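Long-range contacts in peridinin-chlorophyll A protein (Amphidinium carterae, PDB 2C9E), which probably serves as a water-soluble antenna that captures blue-green light with bound peridinin and chlorophyll a: residues K182-A187 with E314-L319; L230-N235 with A272-T277. One frame throughout, in Å; residues are numbered along the deposited sequence.

Contact 1: residues K182-A187 with E314-L319; sequences KKFSEA and ETFVAL. With DGD (digalactosyl diacyl glycerol (dgdg)), chain K.
Phe184 and Thr315 bring their CA atoms to 5.0 Å where the segments 182-187 and 314-319 run antiparallel, their axes 8.6 Å apart and crossing at -159°. This is a helix-helix packing in the all-helical peridinin-chlorophyll protein, between helix 176-192 and helix 306-324, and no hydrogen bond spans it. A small residue suits the close point: Thr315 lays OG1 3.5 Å from CA of Phe184, while its CG2 rests on CB of Ala187. That hydroxyl is hydrogen-bonded to the carbonyl oxygen of Ala312 in its own helix, so it needs no polar partner across the interface. With CG anti to the backbone N (chi1 175°), the Phe184 side chain runs alongside that of Phe316, pointing the same way, its CE1 3.8 Å from Phe316 CB. Leu319 covers one face of the Phe184 ring in a CH-pi contact, CD2 standing 4.2 Å from the centroid. An alanine at Phe184 is likely to open a gap beside Leu319 and Phe316 and to leave lipid CGB without the ring edge it rests on. The digalactosyl diacyl glycerol touches both aromatics: its C2B lies over a face of the Phe316 ring, 3.7 Å from CD2, and its CGB sits at the Phe184 ring edge, in plane, 3.4 Å from CZ.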
loop_
_atom_site.group_PDB
_atom_site.type_symbol
_atom_site.label_atom_id
_atom_site.label_comp_id
_atom_site.label_asym_id
_atom_site.label_seq_id
_atom_site.Cartn_x
_atom_site.Cartn_y
_atom_site.Cartn_z
ATOM N N LYS A 182 11.853 -8.162 20.210
ATOM C CA LYS A 182 12.566 -9.393 19.958
ATOM C C LYS A 182 11.755 -10.608 20.452
ATOM O O LYS A 182 11.777 -11.664 19.833
ATOM C CB LYS A 182 13.941 -9.404 20.652
ATOM C CG LYS A 182 14.804 -10.641 20.298
ATOM C CD LYS A 182 16.074 -10.683 21.165
ATOM C CE LYS A 182 17.202 -11.514 20.530
ATOM N NZ LYS A 182 18.540 -11.273 21.232
ATOM N N LYS A 183 11.045 -10.478 21.563
ATOM C CA LYS A 183 10.299 -11.651 22.056
ATOM C C LYS A 183 9.186 -11.903 21.059
ATOM O O LYS A 183 8.920 -13.038 20.684
ATOM C CB LYS A 183 9.667 -11.395 23.419
ATOM C CG LYS A 183 10.589 -10.784 24.448
ATOM C CD LYS A 183 11.073 -11.811 25.472
ATOM C CE LYS A 183 12.081 -12.785 24.862
ATOM N NZ LYS A 183 13.463 -12.178 24.699
ATOM N N PHE A 184 8.520 -10.814 20.664
ATOM C CA PHE A 184 7.442 -10.910 19.703
ATOM C C PHE A 184 8.014 -11.564 18.444
ATOM O O PHE A 184 7.414 -12.485 17.897
ATOM C CB PHE A 184 6.882 -9.533 19.395
ATOM C CG PHE A 184 5.836 -9.542 18.313
ATOM C CD1 PHE A 184 4.567 -10.071 18.553
ATOM C CD2 PHE A 184 6.120 -9.020 17.042
ATOM C CE1 PHE A 184 3.590 -10.077 17.557
ATOM C CE2 PHE A 184 5.150 -9.020 16.033
ATOM C CZ PHE A 184 3.877 -9.547 16.287
ATOM N N SER A 185 9.193 -11.126 18.008
ATOM C CA SER A 185 9.774 -11.738 16.821
ATOM C C SER A 185 9.985 -13.211 17.073
ATOM O O SER A 185 9.548 -14.063 16.265
ATOM C CB SER A 185 11.088 -11.075 16.436
ATOM O OG SER A 185 10.808 -9.768 15.923
ATOM N N GLU A 186 10.635 -13.529 18.192
ATOM C CA GLU A 186 10.884 -14.926 18.513
ATOM C C GLU A 186 9.619 -15.792 18.586
ATOM O O GLU A 186 9.650 -16.967 18.191
ATOM C CB GLU A 186 11.683 -15.047 19.830
ATOM C CG GLU A 186 13.212 -14.697 19.705
ATOM C CD GLU A 186 13.896 -15.211 18.394
ATOM O OE1 GLU A 186 13.456 -14.826 17.271
ATOM O OE2 GLU A 186 14.895 -15.984 18.466
ATOM N N ALA A 187 8.504 -15.235 19.054
ATOM C CA ALA A 187 7.304 -16.062 19.144
ATOM C C ALA A 187 6.525 -16.191 17.823
ATOM O O ALA A 187 5.783 -17.176 17.614
ATOM C CB ALA A 187 6.381 -15.530 20.233
ATOM N N GLU A 314 0.419 -13.318 23.625
ATOM C CA GLU A 314 0.907 -12.748 24.862
ATOM C C GLU A 314 2.097 -11.839 24.544
ATOM O O GLU A 314 2.150 -10.718 25.053
ATOM C CB GLU A 314 1.285 -13.828 25.889
ATOM C CG GLU A 314 0.104 -14.643 26.350
ATOM C CD GLU A 314 -1.055 -13.773 26.836
ATOM O OE1 GLU A 314 -0.802 -12.828 27.613
ATOM O OE2 GLU A 314 -2.221 -14.034 26.455
ATOM N N THR A 315 3.038 -12.275 23.704
ATOM C CA THR A 315 4.145 -11.367 23.390
ATOM C C THR A 315 3.600 -10.138 22.670
ATOM O O THR A 315 4.109 -9.034 22.884
ATOM C CB THR A 315 5.253 -12.013 22.492
ATOM O OG1 THR A 315 4.706 -12.383 21.220
ATOM C CG2 THR A 315 5.844 -13.250 23.170
ATOM N N PHE A 316 2.569 -10.317 21.839
ATOM C CA PHE A 316 1.989 -9.177 21.094
ATOM C C PHE A 316 1.439 -8.136 22.093
ATOM O O PHE A 316 1.730 -6.955 21.961
ATOM C CB PHE A 316 0.880 -9.652 20.128
ATOM C CG PHE A 316 0.102 -8.529 19.475
ATOM C CD1 PHE A 316 0.675 -7.733 18.486
ATOM C CD2 PHE A 316 -1.237 -8.264 19.871
ATOM C CE1 PHE A 316 -0.068 -6.678 17.890
ATOM C CE2 PHE A 316 -1.976 -7.239 19.304
ATOM C CZ PHE A 316 -1.407 -6.442 18.316
ATOM N N VAL A 317 0.657 -8.573 23.091
ATOM C CA VAL A 317 0.160 -7.638 24.093
ATOM C C VAL A 317 1.353 -6.953 24.793
ATOM O O VAL A 317 1.349 -5.754 25.002
ATOM C CB VAL A 317 -0.743 -8.314 25.203
ATOM C CG1 VAL A 317 -1.239 -7.228 26.194
ATOM C CG2 VAL A 317 -1.990 -8.979 24.579
ATOM N N ALA A 318 2.379 -7.698 25.133
ATOM C CA ALA A 318 3.537 -7.097 25.804
ATOM C C ALA A 318 4.180 -5.992 24.967
ATOM O O ALA A 318 4.575 -4.961 25.494
ATOM C CB ALA A 318 4.582 -8.177 26.153
ATOM N N LEU A 319 4.285 -6.218 23.664
ATOM C CA LEU A 319 4.885 -5.232 22.764
ATOM C C LEU A 319 3.950 -4.009 22.659
ATOM O O LEU A 319 4.398 -2.867 22.724
ATOM C CB LEU A 319 5.119 -5.848 21.373
ATOM C CG LEU A 319 5.604 -4.931 20.232
ATOM C CD1 LEU A 319 7.061 -4.568 20.408
ATOM C CD2 LEU A 319 5.469 -5.675 18.927
HETATM C C1A DGD K . -5.414 -6.953 12.989
HETATM C C2A DGD K . -4.779 -6.598 11.636
HETATM C C3A DGD K . -5.741 -5.868 10.689
HETATM C C4A DGD K . -5.999 -4.406 11.112
HETATM C C5A DGD K . -6.579 -3.582 9.966
HETATM C C6A DGD K . -5.739 -2.412 9.418
HETATM C C7A DGD K . -4.237 -2.645 9.292
HETATM C C8A DGD K . -3.679 -2.257 7.890
HETATM C C9A DGD K . -2.245 -2.835 7.706
HETATM C CAA DGD K . -2.191 -4.178 6.990
HETATM C CBA DGD K . -1.186 -4.228 5.788
HETATM C CCA DGD K . -0.175 -3.013 5.679
HETATM C CDA DGD K . -0.574 -2.113 4.499
HETATM C CEA DGD K . 0.435 -1.060 4.156
HETATM C CFA DGD K . 1.467 -1.421 3.055
HETATM C CGA DGD K . 2.115 -0.097 2.519
HETATM C CHA DGD K . 2.833 -0.258 1.164
HETATM C CIA DGD K . 1.977 -0.959 0.081
HETATM O O1A DGD K . -6.598 -7.367 13.003
HETATM C C1B DGD K . -3.304 -9.859 15.874
HETATM C C2B DGD K . -2.377 -10.348 17.007
HETATM C C3B DGD K . -1.646 -11.640 16.630
HETATM C C4B DGD K . -0.751 -12.174 17.750
HETATM C C5B DGD K . 0.168 -13.307 17.251
HETATM C C6B DGD K . -0.604 -14.493 16.612
HETATM C C7B DGD K . 0.167 -15.090 15.443
HETATM C C8B DGD K . 0.596 -14.032 14.408
HETATM C C9B DGD K . 1.672 -14.606 13.479
HETATM C CAB DGD K . 1.740 -13.890 12.100
HETATM C CBB DGD K . 2.830 -14.453 11.218
HETATM C CCB DGD K . 4.170 -13.745 11.338
HETATM C CDB DGD K . 4.101 -12.240 11.097
HETATM C CEB DGD K . 3.954 -11.455 12.430
HETATM C CFB DGD K . 3.067 -10.264 12.157
HETATM C CGB DGD K . 2.288 -9.833 13.294
HETATM C CHB DGD K . 0.975 -10.532 13.382
HETATM C CIB DGD K . 0.151 -9.821 14.445
HETATM O O1B DGD K . -2.885 -9.832 14.688
HETATM O O1G DGD K . -4.511 -7.364 13.956
HETATM C C1G DGD K . -5.020 -7.647 15.242
HETATM C C2G DGD K . -5.419 -9.129 15.203
HETATM O O2G DGD K . -4.617 -9.961 16.067
HETATM C C3G DGD K . -6.885 -9.273 15.653
HETATM O O3G DGD K . -6.976 -8.687 16.969
HETATM C C1D DGD K . -7.314 -9.608 18.004
HETATM C C2D DGD K . -7.134 -8.827 19.315
HETATM O O2D DGD K . -5.762 -8.436 19.469
HETATM C C3D DGD K . -7.552 -9.740 20.478
HETATM O O3D DGD K . -7.450 -9.035 21.708
HETATM C C4D DGD K . -8.997 -10.206 20.274
HETATM O O4D DGD K . -9.885 -9.104 20.443
HETATM C C5D DGD K . -9.161 -10.777 18.848
HETATM O O5D DGD K . -10.865 -12.277 19.448
HETATM C C6D DGD K . -10.602 -11.160 18.635
HETATM O O6D DGD K . -8.769 -9.850 17.846
HETATM C C1E DGD K . -11.967 -11.988 20.326
HETATM C C2E DGD K . -12.037 -13.076 21.425
HETATM O O2E DGD K . -10.780 -13.126 22.123
HETATM C C3E DGD K . -12.261 -14.447 20.772
HETATM O O3E DGD K . -12.569 -15.408 21.782
HETATM C C4E DGD K . -13.364 -14.414 19.653
HETATM O O4E DGD K . -14.671 -14.365 20.237
HETATM C C5E DGD K . -13.157 -13.185 18.734
HETATM O O6E DGD K . -13.150 -11.970 19.509
HETATM C C6E DGD K . -14.248 -13.121 17.662
HETATM O O5E DGD K . -14.049 -12.062 16.735
#

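Contact 2: residues L230-N235 with A272-T277; sequences LTMNQN and AKMIAT. With PID (peridinin), chain I.
Asn233 and Thr277 are joined by the one hydrogen bond across this contact: the backbone N of Asn233 gives its hydrogen to Thr277 OG1 over 2.8 Å, almost straight at 176°. The same hydroxyl donates to Met274 O, three residues back in the last turn of helix 261-276, and thus both accepts and donates. Thr277 N reaches that carbonyl from the same face of its plane, so two donors from one residue finish the helix end. Threonine suits the place because OG1, set between the backbone N and the carbonyl carbon (chi1 87°), can bond to the helix end it follows and to the incoming chain at once.

Met232 can be followed outward from there. Its CB lies 3.6 Å from Thr277 OG1, and CG passes Met274 O at 4.0 Å. Beyond CG the chain is extended, chi2 175°, which carries SD to within 3.6 Å of Met274 CG. At the tip, CE meets Met274 CE at 3.7 Å. The two methionine side chains cross at a slant, and their unbranched, flexible chains fit an apolar site bordered by pigment: Met274 CE also touches methyl CM6 of peridinin. At the ester end of the same peridinin, Gln234 NE2 donates to O7 in a long but straight bond of 3.3 Å, an amide meeting a carotenoid oxygen.

Asn233 is the N-cap of helix 234-251, its OD1 accepting weakly from Asn235 N. The segment 230-235 spans the turn from helix 215-231 into helix 234-251, laid against the C-terminal end of helix 261-276. Met232 also packs on Ile237 of helix 234-251, while Leu230 and Gln234 lean on helix 60-77 and Ala272 on helix 306-324.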
loop_
_atom_site.group_PDB
_atom_site.type_symbol
_atom_site.label_atom_id
_atom_site.label_comp_id
_atom_site.label_asym_id
_atom_site.label_seq_id
_atom_site.Cartn_x
_atom_site.Cartn_y
_atom_site.Cartn_z
ATOM N N LEU A 230 -0.645 9.838 8.267
ATOM C CA LEU A 230 -0.170 11.231 8.280
ATOM C C LEU A 230 0.292 11.706 9.669
ATOM O O LEU A 230 1.032 12.669 9.757
ATOM C CB LEU A 230 -1.227 12.179 7.712
ATOM C CG LEU A 230 -1.300 12.543 6.208
ATOM C CD1 LEU A 230 -0.059 12.225 5.454
ATOM C CD2 LEU A 230 -2.479 11.882 5.606
ATOM N N THR A 231 -0.119 11.026 10.739
ATOM C CA THR A 231 0.319 11.364 12.118
ATOM C C THR A 231 1.645 10.676 12.471
ATOM O O THR A 231 2.247 10.973 13.517
ATOM C CB THR A 231 -0.643 10.873 13.218
ATOM O OG1 THR A 231 -0.616 9.443 13.237
ATOM C CG2 THR A 231 -2.084 11.398 13.012
ATOM N N MET A 232 2.092 9.727 11.650
ATOM C CA MET A 232 3.358 9.068 11.938
ATOM C C MET A 232 4.579 9.910 11.537
ATOM O O MET A 232 4.516 10.743 10.628
ATOM C CB MET A 232 3.480 7.720 11.205
ATOM C CG MET A 232 2.400 6.728 11.557
ATOM S SD MET A 232 2.494 5.224 10.566
ATOM C CE MET A 232 1.734 4.071 11.777
ATOM N N ASN A 233 5.696 9.622 12.195
ATOM C CA ASN A 233 6.961 10.266 11.912
ATOM C C ASN A 233 7.474 9.709 10.588
ATOM O O ASN A 233 7.772 8.519 10.474
ATOM C CB ASN A 233 7.963 9.937 13.013
ATOM C CG ASN A 233 9.263 10.710 12.861
ATOM O OD1 ASN A 233 10.188 10.335 12.112
ATOM N ND2 ASN A 233 9.336 11.813 13.574
ATOM N N GLN A 234 7.611 10.577 9.591
ATOM C CA GLN A 234 8.055 10.123 8.298
ATOM C C GLN A 234 9.415 9.397 8.245
ATOM O O GLN A 234 9.586 8.520 7.399
ATOM C CB GLN A 234 8.003 11.281 7.274
ATOM C CG GLN A 234 7.946 10.796 5.782
ATOM C CD GLN A 234 6.631 10.084 5.425
ATOM O OE1 GLN A 234 5.640 10.224 6.149
ATOM N NE2 GLN A 234 6.613 9.335 4.293
ATOM N N ASN A 235 10.373 9.711 9.115
ATOM C CA ASN A 235 11.662 8.999 9.057
ATOM C C ASN A 235 11.484 7.536 9.507
ATOM O O ASN A 235 12.172 6.619 9.038
ATOM C CB ASN A 235 12.727 9.676 9.944
ATOM C CG ASN A 235 13.197 11.046 9.396
ATOM O OD1 ASN A 235 13.557 11.184 8.207
ATOM N ND2 ASN A 235 13.219 12.057 10.275
ATOM N N ALA A 272 7.339 -1.341 15.188
ATOM C CA ALA A 272 7.077 -0.960 16.560
ATOM C C ALA A 272 7.375 0.554 16.721
ATOM O O ALA A 272 6.532 1.343 17.195
ATOM C CB ALA A 272 7.970 -1.836 17.515
ATOM N N LYS A 273 8.564 0.963 16.306
ATOM C CA LYS A 273 8.968 2.369 16.358
ATOM C C LYS A 273 8.034 3.256 15.521
ATOM O O LYS A 273 7.606 4.342 15.972
ATOM C CB LYS A 273 10.395 2.504 15.848
ATOM C CG LYS A 273 11.368 2.712 16.934
ATOM C CD LYS A 273 12.035 1.429 17.295
ATOM C CE LYS A 273 13.095 1.098 16.273
ATOM N NZ LYS A 273 14.444 1.688 16.572
ATOM N N MET A 274 7.679 2.801 14.317
ATOM C CA MET A 274 6.794 3.618 13.511
ATOM C C MET A 274 5.423 3.726 14.173
ATOM O O MET A 274 4.802 4.796 14.182
ATOM C CB MET A 274 6.658 3.038 12.112
ATOM C CG MET A 274 5.786 3.865 11.152
ATOM S SD MET A 274 5.607 2.935 9.559
ATOM C CE MET A 274 4.116 1.950 9.880
ATOM N N ILE A 275 4.930 2.646 14.756
ATOM C CA ILE A 275 3.615 2.747 15.384
ATOM C C ILE A 275 3.691 3.618 16.655
ATOM O O ILE A 275 2.730 4.270 17.027
ATOM C CB ILE A 275 3.065 1.327 15.706
ATOM C CG1 ILE A 275 2.838 0.570 14.373
ATOM C CG2 ILE A 275 1.801 1.426 16.595
ATOM C CD1 ILE A 275 2.775 -0.905 14.552
ATOM N N ALA A 276 4.838 3.631 17.313
ATOM C CA ALA A 276 4.947 4.429 18.518
ATOM C C ALA A 276 4.720 5.896 18.191
ATOM O O ALA A 276 4.240 6.652 19.027
ATOM C CB ALA A 276 6.321 4.234 19.154
ATOM N N THR A 277 5.021 6.285 16.958
ATOM C CA THR A 277 4.875 7.669 16.547
ATOM C C THR A 277 3.511 8.114 16.009
ATOM O O THR A 277 3.335 9.288 15.677
ATOM C CB THR A 277 5.941 7.992 15.535
ATOM O OG1 THR A 277 5.485 7.657 14.213
ATOM C CG2 THR A 277 7.163 7.160 15.853
HETATM C C1 PID I . -7.898 -5.359 22.462
HETATM C C2 PID I . -8.153 -6.100 23.775
HETATM C C3 PID I . -7.239 -5.577 24.884
HETATM C C4 PID I . -5.790 -5.816 24.451
HETATM C C5 PID I . -5.368 -5.035 23.201
HETATM C C6 PID I . -6.472 -4.899 22.139
HETATM C C7 PID I . -6.033 -4.869 20.811
HETATM C C8 PID I . -6.101 -3.803 19.912
HETATM C C9 PID I . -5.634 -3.832 18.593
HETATM C C10 PID I . -5.032 -4.893 17.921
HETATM C C11 PID I . -5.540 -2.777 17.783
HETATM C C12 PID I . -4.886 -3.124 16.671
HETATM C C13 PID I . -4.523 -2.237 15.657
HETATM C C14 PID I . -3.836 -2.516 14.473
HETATM C C15 PID I . -3.551 -1.457 13.611
HETATM C C16 PID I . -2.848 -1.562 12.411
HETATM C C17 PID I . -2.551 -0.426 11.659
HETATM C C18 PID I . -1.817 -0.497 10.477
HETATM C C19 PID I . -1.465 0.637 9.748
HETATM C C20 PID I . -0.716 0.533 8.578
HETATM C C21 PID I . -0.291 1.612 7.805
HETATM C C22 PID I . 0.447 1.368 6.645
HETATM C C23 PID I . 0.932 2.268 5.830
HETATM C C24 PID I . 1.445 3.133 4.989
HETATM C C25 PID I . 2.876 3.687 5.101
HETATM C C26 PID I . 2.847 5.220 5.089
HETATM C C27 PID I . 2.026 5.794 3.924
HETATM C C28 PID I . 0.611 5.199 3.889
HETATM C C29 PID I . 0.609 3.667 3.821
HETATM C C30 PID I . 2.844 8.058 3.876
HETATM C C31 PID I . 2.609 9.538 4.184
HETATM C CM1 PID I . -8.846 -5.761 21.329
HETATM C CM2 PID I . -4.163 -5.793 22.641
HETATM C CM3 PID I . -4.907 -3.637 23.620
HETATM C CM4 PID I . -3.304 -3.922 14.164
HETATM C CM5 PID I . -0.640 3.045 8.223
HETATM C CM6 PID I . 3.560 3.234 6.393
HETATM C CM7 PID I . 3.704 3.170 3.920
HETATM C CM8 PID I . -0.837 3.163 3.870
HETATM O O1 PID I . -7.511 -3.982 22.522
HETATM O O2 PID I . -7.485 -6.335 26.074
HETATM O O3 PID I . -5.040 -6.074 18.266
HETATM O O4 PID I . -4.553 -4.448 16.722
HETATM O O5 PID I . 1.228 3.244 2.600
HETATM O O6 PID I . 1.820 7.203 4.155
HETATM O O7 PID I . 3.921 7.674 3.417
#

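Overall arrangement
The centres of the two contacts lie about 19 Å apart, and all four segments fall in the second of the protein's two peridinin-chlorophyll binding regions. Along the chain the order is 182-187, 230-235, 272-277, 314-319, so contact 2 is nested within the loop that contact 1 closes. Contact 1 joins helices 176-192 and 306-324; contact 2 sets the junction of helices 215-231 and 234-251 against helix 261-276. They meet directly where Leu319 CD1 lies 4.1 Å from Ala272 CB, so helix 261-276, which carries half of contact 2, also packs against contact 1. Each borders bound groups, the lipid and peridinins at contact 1, peridinins and a chlorophyll at contact 2, which is consistent with this helix packing also lining the pigment and lipid pockets.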